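Local coordinates for protein oxidoreductase, 2OG-Fe(II) oxygenase family (Burkholderia pseudomallei, PDB 6N1F) that binds an iron(III) ion and probably acts as an oxidoreductase of the 2-oxoglutarate/iron-dependent oxygenase family, at residues T24-N32 against G187-P195; G35-L43 against R124-T132. All coordinates share one frame; numbering follows the deposited sequence.

Contact 1. Residues T24-N32 against G187-P195; sequences TAELHFRCN and GRPPNVFAP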
# COMPACT_ATOMS: atom_id res chain seq x y z
N THR A 24 14.63 -16.67 14.02
CA THR A 24 16.05 -16.99 13.89
C THR A 24 16.51 -16.79 12.45
O THR A 24 17.70 -16.52 12.20
CB THR A 24 16.35 -18.44 14.34
OG1 THR A 24 17.76 -18.63 14.48
CG2 THR A 24 15.79 -19.45 13.34
N ALA A 25 15.57 -16.89 11.51
CA ALA A 25 15.85 -16.72 10.09
C ALA A 25 14.75 -15.89 9.44
O ALA A 25 13.56 -16.08 9.72
CB ALA A 25 15.98 -18.06 9.39
N GLU A 26 15.14 -14.97 8.58
CA GLU A 26 14.17 -14.15 7.88
C GLU A 26 14.60 -14.01 6.42
O GLU A 26 15.79 -13.87 6.13
CB GLU A 26 14.00 -12.78 8.56
CG GLU A 26 13.27 -12.89 9.90
CD GLU A 26 13.12 -11.58 10.64
OE1 GLU A 26 13.78 -10.59 10.28
OE2 GLU A 26 12.33 -11.55 11.61
N LEU A 27 13.63 -14.08 5.52
CA LEU A 27 13.90 -14.05 4.09
C LEU A 27 13.84 -12.60 3.61
O LEU A 27 12.77 -11.97 3.64
CB LEU A 27 12.89 -14.94 3.36
CG LEU A 27 13.11 -15.20 1.86
CD1 LEU A 27 14.49 -15.83 1.61
CD2 LEU A 27 12.00 -16.08 1.30
N HIS A 28 14.98 -12.05 3.19
CA HIS A 28 15.02 -10.67 2.72
C HIS A 28 14.88 -10.66 1.19
O HIS A 28 15.50 -11.46 0.50
CB HIS A 28 16.31 -9.97 3.15
CG HIS A 28 16.41 -9.74 4.63
ND1 HIS A 28 16.76 -8.52 5.16
CD2 HIS A 28 16.24 -10.57 5.68
CE1 HIS A 28 16.79 -8.61 6.48
NE2 HIS A 28 16.46 -9.84 6.82
N PHE A 29 14.05 -9.75 0.69
CA PHE A 29 13.75 -9.64 -0.73
C PHE A 29 14.29 -8.31 -1.26
O PHE A 29 14.18 -7.28 -0.58
CB PHE A 29 12.24 -9.68 -0.99
CG PHE A 29 11.62 -11.05 -0.87
CD1 PHE A 29 11.43 -11.84 -1.99
CD2 PHE A 29 11.20 -11.53 0.36
CE1 PHE A 29 10.86 -13.10 -1.88
CE2 PHE A 29 10.63 -12.79 0.47
CZ PHE A 29 10.46 -13.57 -0.65
N ARG A 30 14.86 -8.35 -2.45
CA ARG A 30 15.17 -7.14 -3.20
C ARG A 30 13.99 -6.87 -4.14
O ARG A 30 13.05 -7.66 -4.21
CB ARG A 30 16.49 -7.31 -3.95
N CYS A 31 14.04 -5.76 -4.88
CA CYS A 31 13.03 -5.50 -5.90
C CYS A 31 13.07 -6.58 -6.98
O CYS A 31 14.15 -7.01 -7.41
CB CYS A 31 13.23 -4.13 -6.56
SG CYS A 31 13.11 -2.75 -5.45
N ASN A 32 11.89 -7.00 -7.43
CA ASN A 32 11.82 -7.97 -8.52
C ASN A 32 12.31 -7.32 -9.81
O ASN A 32 11.79 -6.28 -10.21
CB ASN A 32 10.40 -8.48 -8.67
CG ASN A 32 10.31 -9.66 -9.60
OD1 ASN A 32 10.77 -9.61 -10.74
ND2 ASN A 32 9.76 -10.77 -9.10
N GLY A 187 3.49 -20.46 9.07
CA GLY A 187 4.41 -21.56 8.85
C GLY A 187 5.49 -21.29 7.82
O GLY A 187 5.82 -22.18 7.02
N ARG A 188 6.05 -20.09 7.82
CA ARG A 188 7.13 -19.71 6.92
C ARG A 188 7.98 -18.69 7.63
O ARG A 188 7.52 -18.04 8.58
CB ARG A 188 6.59 -19.12 5.61
CG ARG A 188 6.08 -20.11 4.57
CD ARG A 188 5.70 -19.36 3.29
NE ARG A 188 4.29 -19.51 2.94
CZ ARG A 188 3.60 -18.70 2.14
NH1 ARG A 188 2.32 -18.94 1.89
NH2 ARG A 188 4.18 -17.63 1.60
N PRO A 189 9.23 -18.50 7.21
CA PRO A 189 10.00 -17.37 7.71
C PRO A 189 9.30 -16.08 7.37
O PRO A 189 8.58 -15.98 6.36
CB PRO A 189 11.34 -17.50 6.98
CG PRO A 189 11.41 -18.94 6.58
CD PRO A 189 10.01 -19.34 6.28
N PRO A 190 9.49 -15.04 8.19
CA PRO A 190 9.04 -13.70 7.79
C PRO A 190 9.71 -13.26 6.49
O PRO A 190 10.87 -13.57 6.24
CB PRO A 190 9.47 -12.81 8.97
CG PRO A 190 9.71 -13.74 10.10
CD PRO A 190 10.12 -15.05 9.51
N ASN A 191 8.95 -12.52 5.67
CA ASN A 191 9.44 -11.91 4.43
C ASN A 191 9.67 -10.42 4.66
O ASN A 191 8.72 -9.67 4.91
CB ASN A 191 8.45 -12.14 3.29
CG ASN A 191 8.13 -13.60 3.09
OD1 ASN A 191 8.97 -14.46 3.32
ND2 ASN A 191 6.91 -13.90 2.68
N VAL A 192 10.93 -9.99 4.54
CA VAL A 192 11.34 -8.63 4.90
C VAL A 192 11.57 -7.82 3.64
O VAL A 192 12.34 -8.24 2.76
CB VAL A 192 12.61 -8.65 5.77
CG1 VAL A 192 13.04 -7.22 6.11
CG2 VAL A 192 12.38 -9.45 7.02
N PHE A 193 10.95 -6.64 3.56
CA PHE A 193 11.08 -5.75 2.41
C PHE A 193 11.52 -4.39 2.91
O PHE A 193 10.80 -3.76 3.69
CB PHE A 193 9.76 -5.63 1.64
CG PHE A 193 9.29 -6.91 1.04
CD1 PHE A 193 9.50 -7.19 -0.30
CD2 PHE A 193 8.63 -7.84 1.82
CE1 PHE A 193 9.06 -8.38 -0.83
CE2 PHE A 193 8.20 -9.03 1.30
CZ PHE A 193 8.41 -9.30 -0.04
N ALA A 194 12.68 -3.94 2.45
CA ALA A 194 13.20 -2.60 2.70
C ALA A 194 12.89 -1.72 1.50
O ALA A 194 13.46 -1.94 0.43
CB ALA A 194 14.70 -2.64 2.95
N PRO A 195 12.00 -0.76 1.60
CA PRO A 195 11.58 -0.05 0.40
C PRO A 195 12.35 1.24 0.24
O PRO A 195 12.75 1.86 1.23
CB PRO A 195 10.09 0.21 0.65
CG PRO A 195 10.06 0.45 2.14
CD PRO A 195 11.18 -0.38 2.76

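Contact 2. Residues G35-L43 against R124-T132; sequences GMADYAAQL and RFFGDMFGT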
# COMPACT_ATOMS: atom_id res chain seq x y z
N GLY A 35 9.63 -9.03 -15.23
CA GLY A 35 8.49 -8.37 -15.82
C GLY A 35 7.17 -8.81 -15.21
O GLY A 35 7.17 -9.41 -14.13
N MSE A 36 6.06 -8.54 -15.90
CA MSE A 36 4.74 -8.83 -15.35
C MSE A 36 4.57 -10.29 -14.95
O MSE A 36 4.06 -10.58 -13.87
CB MSE A 36 3.64 -8.45 -16.34
CG MSE A 36 2.23 -8.64 -15.75
SE MSE A 36 1.93 -7.70 -14.03
CE MSE A 36 1.70 -5.90 -14.78
N ALA A 37 5.00 -11.21 -15.83
CA ALA A 37 4.93 -12.63 -15.50
C ALA A 37 5.64 -12.93 -14.19
O ALA A 37 5.17 -13.75 -13.39
CB ALA A 37 5.53 -13.46 -16.63
N ASP A 38 6.78 -12.27 -13.94
CA ASP A 38 7.52 -12.46 -12.69
C ASP A 38 6.81 -11.79 -11.52
O ASP A 38 6.72 -12.38 -10.44
CB ASP A 38 8.95 -11.92 -12.84
CG ASP A 38 9.65 -12.46 -14.08
OD1 ASP A 38 9.82 -13.70 -14.18
OD2 ASP A 38 10.00 -11.64 -14.96
N TYR A 39 6.34 -10.55 -11.71
CA TYR A 39 5.63 -9.87 -10.62
C TYR A 39 4.44 -10.69 -10.13
O TYR A 39 4.29 -10.91 -8.92
CB TYR A 39 5.15 -8.50 -11.07
CG TYR A 39 6.19 -7.57 -11.63
CD1 TYR A 39 7.53 -7.71 -11.31
CD2 TYR A 39 5.82 -6.54 -12.49
CE1 TYR A 39 8.46 -6.86 -11.82
CE2 TYR A 39 6.75 -5.69 -13.01
CZ TYR A 39 8.06 -5.84 -12.68
OH TYR A 39 8.99 -4.99 -13.19
N ALA A 40 3.58 -11.14 -11.04
CA ALA A 40 2.38 -11.87 -10.63
C ALA A 40 2.72 -13.22 -10.01
O ALA A 40 2.04 -13.67 -9.09
CB ALA A 40 1.44 -12.05 -11.82
N ALA A 41 3.77 -13.88 -10.52
CA ALA A 41 4.16 -15.18 -9.97
C ALA A 41 4.68 -15.04 -8.54
O ALA A 41 4.40 -15.89 -7.69
CB ALA A 41 5.19 -15.84 -10.87
N GLN A 42 5.45 -13.98 -8.25
CA GLN A 42 5.93 -13.80 -6.88
C GLN A 42 4.79 -13.47 -5.94
O GLN A 42 4.75 -13.96 -4.80
CB GLN A 42 6.99 -12.70 -6.80
CG GLN A 42 7.78 -12.77 -5.49
CD GLN A 42 8.76 -11.64 -5.30
OE1 GLN A 42 9.33 -11.13 -6.26
NE2 GLN A 42 8.96 -11.23 -4.06
N LEU A 43 3.87 -12.62 -6.39
CA LEU A 43 2.67 -12.33 -5.61
C LEU A 43 1.90 -13.61 -5.34
O LEU A 43 1.41 -13.83 -4.22
CB LEU A 43 1.80 -11.31 -6.34
CG LEU A 43 0.51 -10.89 -5.66
CD1 LEU A 43 0.84 -10.16 -4.38
CD2 LEU A 43 -0.34 -10.00 -6.56
N ARG A 124 -5.07 -1.67 -16.04
CA ARG A 124 -4.53 -2.81 -16.77
C ARG A 124 -3.36 -3.44 -16.01
O ARG A 124 -3.26 -4.67 -15.95
CB ARG A 124 -4.07 -2.38 -18.16
CG ARG A 124 -5.17 -2.04 -19.13
CD ARG A 124 -6.02 -3.26 -19.44
NE ARG A 124 -6.75 -3.08 -20.69
CZ ARG A 124 -7.63 -3.95 -21.18
NH1 ARG A 124 -7.89 -5.07 -20.52
NH2 ARG A 124 -8.25 -3.69 -22.32
N PHE A 125 -2.48 -2.61 -15.45
CA PHE A 125 -1.27 -3.09 -14.79
C PHE A 125 -1.60 -3.97 -13.60
O PHE A 125 -1.04 -5.05 -13.43
CB PHE A 125 -0.41 -1.89 -14.37
CG PHE A 125 0.89 -2.25 -13.69
CD1 PHE A 125 2.04 -2.46 -14.43
CD2 PHE A 125 0.96 -2.32 -12.30
CE1 PHE A 125 3.24 -2.78 -13.80
CE2 PHE A 125 2.17 -2.63 -11.67
CZ PHE A 125 3.30 -2.86 -12.42
N PHE A 126 -2.53 -3.52 -12.75
CA PHE A 126 -2.87 -4.35 -11.60
C PHE A 126 -3.85 -5.46 -11.97
O PHE A 126 -3.85 -6.50 -11.31
CB PHE A 126 -3.39 -3.48 -10.46
CG PHE A 126 -2.28 -2.73 -9.77
CD1 PHE A 126 -1.40 -3.40 -8.94
CD2 PHE A 126 -2.08 -1.38 -10.02
CE1 PHE A 126 -0.35 -2.73 -8.34
CE2 PHE A 126 -1.04 -0.71 -9.41
CZ PHE A 126 -0.18 -1.39 -8.57
N GLY A 127 -4.63 -5.29 -13.03
CA GLY A 127 -5.44 -6.39 -13.53
C GLY A 127 -4.61 -7.59 -13.93
O GLY A 127 -4.92 -8.73 -13.59
N ASP A 128 -3.53 -7.35 -14.68
CA ASP A 128 -2.61 -8.43 -14.99
C ASP A 128 -1.92 -8.96 -13.73
O ASP A 128 -1.70 -10.16 -13.58
CB ASP A 128 -1.56 -7.95 -15.99
CG ASP A 128 -2.17 -7.61 -17.34
OD1 ASP A 128 -3.41 -7.72 -17.46
OD2 ASP A 128 -1.42 -7.23 -18.25
N MSE A 129 -1.59 -8.06 -12.81
CA MSE A 129 -0.83 -8.37 -11.62
C MSE A 129 -1.62 -9.34 -10.76
O MSE A 129 -1.08 -10.30 -10.23
CB MSE A 129 -0.49 -7.08 -10.85
CG MSE A 129 -0.04 -7.26 -9.42
SE MSE A 129 1.89 -7.40 -9.28
CE MSE A 129 2.46 -5.78 -10.20
N PHE A 130 -2.92 -9.07 -10.66
CA PHE A 130 -3.80 -9.92 -9.87
C PHE A 130 -4.21 -11.18 -10.63
O PHE A 130 -4.67 -12.14 -10.01
CB PHE A 130 -5.04 -9.14 -9.43
CG PHE A 130 -4.73 -7.91 -8.60
CD1 PHE A 130 -3.50 -7.76 -7.97
CD2 PHE A 130 -5.67 -6.90 -8.46
CE1 PHE A 130 -3.21 -6.62 -7.22
CE2 PHE A 130 -5.39 -5.75 -7.71
CZ PHE A 130 -4.15 -5.62 -7.09
N GLY A 131 -4.05 -11.19 -11.95
CA GLY A 131 -4.38 -12.37 -12.73
C GLY A 131 -5.85 -12.70 -12.82
O GLY A 131 -6.22 -13.88 -12.77
N THR A 132 -6.71 -11.68 -12.95
CA THR A 132 -8.14 -11.92 -13.13
C THR A 132 -8.71 -10.86 -14.07
O THR A 132 -8.16 -9.77 -14.23
CB THR A 132 -8.91 -11.90 -11.80
OG1 THR A 132 -10.22 -12.45 -11.98
CG2 THR A 132 -9.06 -10.50 -11.31
O HOH W 1 -1.37 -13.12 -9.23

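Contact 1. Residues T24-N32 against G187-P195
Leu27 and His28 pair in parallel with Asn191 and Val192, so the N-terminal strand 27-29 forms the edge of the smaller, four-stranded sheet. This sheet and the seven-stranded one are consistent with the minor and major sheets of the double-stranded beta-helix of this oxygenase family. Strand 191-193 is bonded on its other side to strand 181-184. Three backbone hydrogen bonds join the two segments. Leu27 N donates to Pro190 O at 2.9 Å. Val192 N donates to Leu27 O at 2.8 Å, and Phe29 N to Val192 O. Leu27 thus bonds on either side of Asn191, to Pro190 and Val192.

On one face of the sheet, His28 and Val192 lie side by side. Val192 CB sits over the centre of the imidazole, 4.0 Å from its centroid, in a CH-pi contact. The His28 ring is brought there by a CG that stands anti to the carbonyl carbon (chi1 -68°). Before the strand, Glu26 crosses Pro190 at about a right angle, with its CG 3.7 Å from Pro190 CG. The carboxylate of Glu26 goes on to a salt bridge with Arg212.

The other face carries Leu27, Phe29, Asn191 and Phe193. The rings of Phe29 and Phe193 are almost parallel, their planes 5° apart, but are slid so far that they barely overlap. Phe29 CB comes nearest to the Phe193 ring, 3.4 Å from CE1, and Phe29 CG and CD2 follow close behind. The CE2 side of the Phe29 ring reaches Asn191, 3.6 Å from its CB, and the amide plane stands nearly upright to the ring. Phe29 also touches Val46, and Phe193 touches Thr48 and Met50.

The backbone bonds fix the parallel register of the edge strand; side-chain contacts on both faces and the Glu26 salt bridge add to its attachment.

Contact 2. Residues G35-L43 against R124-T132
The selenomethionine Met36 bends its tip over the ring of Phe125. Its methyl CE lies over one face, displaced toward the rim, 3.8 Å from the ring centroid. This is a CH-pi contact, and the selenium stands farther off above the same ring in a Met-aromatic contact. CG is anti to the backbone N (chi1 -176°), and bends at the next two torsions carry the methyl across to Phe125. On the way, SE passes 3.7 Å from Met129 CA.

Met129, also selenomethionine, fills the middle of the contact. Its SE lies 3.9 Å from Tyr39 CB, and its CG is 4.0 Å from Leu43 CD2. The same Leu43 methyl reaches the edge of the Phe130 ring, 4.1 Å from CD1. Ala40 lets the backbones come close, with its CB 3.5 Å from Met129 O. Met129 O accepts a hydrogen bond from a water, which donates a weak one to Ala40 O.

The segments of helices 36-45 and 120-130 cross at -53°. Below them, Leu51 of strand 48-51 touches Tyr39, Phe125 and Met129, and Val202 of strand 200-204 touches Leu43 and Phe130. Both strands belong to the seven-stranded sheet. Helices covering this major sheet are characteristic of the double-stranded beta-helix fold of the family.

The first segments of the two contacts follow one another near the N terminus, and their partners come much later. Strand 27-29 of contact 1 leads into helix 36-45 of contact 2, and contact 2 is nested within the loop that contact 1 closes. Their centres are 20 Å apart, but they touch. Asn32 ND2 probably hydrogen-bonds to Gln42 OE1 at 2.9 Å, and Phe29 CD1 packs on Gln42 NE2. Strand 48-51 meets both, through Met50 and Leu51. Neither contact supplies an iron ligand; those are His155, Asp157 and His209. The side chain of Phe193 is about 12 Å from the bound Fe (III) ion. The side chain of Leu43 is about 13 Å from the bound Fe (III) ion.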